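PDB 2XBT: cellulosomal scaffoldin, which probably binds cellulose through this family 3b carbohydrate-binding module, one domain of a large secreted scaffoldin of the cellulosome of Bacteroides cellulosolvens. Local coordinates for residues S22-Q25 with I26-N29. Sequence-based numbering, arbitrary orientation.
Sequences SSNQ and IYMN. Unlike the reference sequence in segment 26-29: Tyr27 (reference Cys).
At the edge of the Tyr27 ring, in its plane, sits Ser23 OG, 3.7 Å from CE2; Asn24 OD1 lies near the same plane by the phenolic end, and the amide of Gln25 comes in obliquely, its plane turned 74° from the ring. This is a short break in strand 22-34, on the surface of the CBM3 beta-sandwich, where residues at and before the break reach forward to a tyrosine two to four positions on. Gln25 makes the main approach. Its CG stands between the backbone N and the carbonyl carbon (chi1 53°), which brings it alongside Tyr27 CZ at 3.5 Å. From there the chain runs on extended and delivers NE2 to Tyr27 OH at 2.8 Å. That bond is fairly straight, with an N-H...O angle of 152°, and the phenol oxygen lies slightly tilted from the amide plane. Tyr27 OH is thus used twice, accepting from Gln25 and donating weakly to Asn24 OD1 at 3.3 Å. The other end of the same amide, OE1, is hydrogen-bonded to Arg116 of strand 110-119, so both ends are held and the amide's flip is settled. With an alanine here instead of Gln25, Tyr27 OH would probably lose the stronger of its two partners, the ring would be freer to turn, and Arg116 would be left without this side-chain acceptor. Beyond the break, Ile26 points the other way, into the interior against Tyr49 of strand 45-51. Across the break, Ser23 OG donates to Gln25 O at 2.8 Å, in the carbonyl plane.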
loop_
_atom_site.group_PDB
_atom_site.type_symbol
_atom_site.label_atom_id
_atom_site.label_comp_id
_atom_site.label_asym_id
_atom_site.label_seq_id
_atom_site.Cartn_x
_atom_site.Cartn_y
_atom_site.Cartn_z
ATOM N N SER A 22 -5.470 14.366 11.074
ATOM C CA SER A 22 -4.564 14.442 12.200
ATOM C C SER A 22 -4.561 13.098 12.926
ATOM O O SER A 22 -5.592 12.669 13.444
ATOM C CB SER A 22 -5.011 15.562 13.146
ATOM O OG SER A 22 -3.931 16.005 13.942
ATOM N N SER A 23 -3.411 12.434 12.962
ATOM C CA SER A 23 -3.336 11.067 13.475
ATOM C C SER A 23 -1.987 10.825 14.141
ATOM O O SER A 23 -1.011 11.481 13.808
ATOM C CB SER A 23 -3.525 10.078 12.314
ATOM O OG SER A 23 -3.669 8.735 12.764
ATOM N N ASN A 24 -1.929 9.884 15.074
ATOM C CA ASN A 24 -0.656 9.522 15.699
ATOM C C ASN A 24 0.265 8.708 14.781
ATOM O O ASN A 24 1.476 8.653 14.987
ATOM C CB ASN A 24 -0.882 8.792 17.026
ATOM C CG ASN A 24 -1.531 7.420 16.853
ATOM O OD1 ASN A 24 -2.389 7.210 15.987
ATOM N ND2 ASN A 24 -1.130 6.476 17.704
ATOM N N GLN A 25 -0.317 8.080 13.769
ATOM C CA GLN A 25 0.463 7.279 12.824
ATOM C C GLN A 25 -0.331 7.089 11.548
ATOM O O GLN A 25 -1.528 7.343 11.521
ATOM C CB GLN A 25 0.801 5.918 13.441
ATOM C CG GLN A 25 -0.408 5.170 13.981
ATOM C CD GLN A 25 -0.026 4.063 14.972
ATOM O OE1 GLN A 25 1.100 3.556 14.967
ATOM N NE2 GLN A 25 -0.964 3.704 15.835
ATOM N N ILE A 26 0.335 6.657 10.479
ATOM C CA ILE A 26 -0.370 6.357 9.249
ATOM C C ILE A 26 -0.870 4.921 9.301
ATOM O O ILE A 26 -0.084 4.015 9.581
ATOM C CB ILE A 26 0.552 6.493 8.015
ATOM C CG1 ILE A 26 1.213 7.879 7.980
ATOM C CG2 ILE A 26 -0.232 6.238 6.752
ATOM C CD1 ILE A 26 2.170 8.060 6.794
ATOM N N TYR A 27 -2.158 4.717 9.023
ATOM C CA TYR A 27 -2.720 3.367 8.938
ATOM C C TYR A 27 -2.916 2.947 7.494
ATOM O O TYR A 27 -3.485 3.704 6.698
ATOM C CB TYR A 27 -4.056 3.277 9.655
ATOM C CG TYR A 27 -3.952 3.521 11.130
ATOM C CD1 TYR A 27 -3.879 2.462 12.027
ATOM C CD2 TYR A 27 -3.916 4.813 11.627
ATOM C CE1 TYR A 27 -3.773 2.690 13.388
ATOM C CE2 TYR A 27 -3.821 5.054 12.983
ATOM C CZ TYR A 27 -3.742 3.992 13.857
ATOM O OH TYR A 27 -3.644 4.236 15.203
ATOM N N MET A 28 -2.466 1.740 7.170
ATOM C CA MET A 28 -2.622 1.179 5.837
ATOM C C MET A 28 -3.126 -0.246 5.936
ATOM O O MET A 28 -2.364 -1.143 6.264
ATOM C CB MET A 28 -1.273 1.124 5.119
ATOM C CG MET A 28 -0.757 2.441 4.590
ATOM S SD MET A 28 1.029 2.289 4.330
ATOM C CE MET A 28 1.524 2.169 6.030
ATOM N N ASN A 29 -4.398 -0.457 5.637
ATOM C CA ASN A 29 -4.935 -1.802 5.597
ATOM C C ASN A 29 -5.368 -2.080 4.183
ATOM O O ASN A 29 -6.212 -1.373 3.627
ATOM C CB ASN A 29 -6.128 -1.938 6.525
ATOM C CG ASN A 29 -5.805 -1.552 7.941
ATOM O OD1 ASN A 29 -4.815 -2.008 8.517
ATOM N ND2 ASN A 29 -6.643 -0.702 8.520
#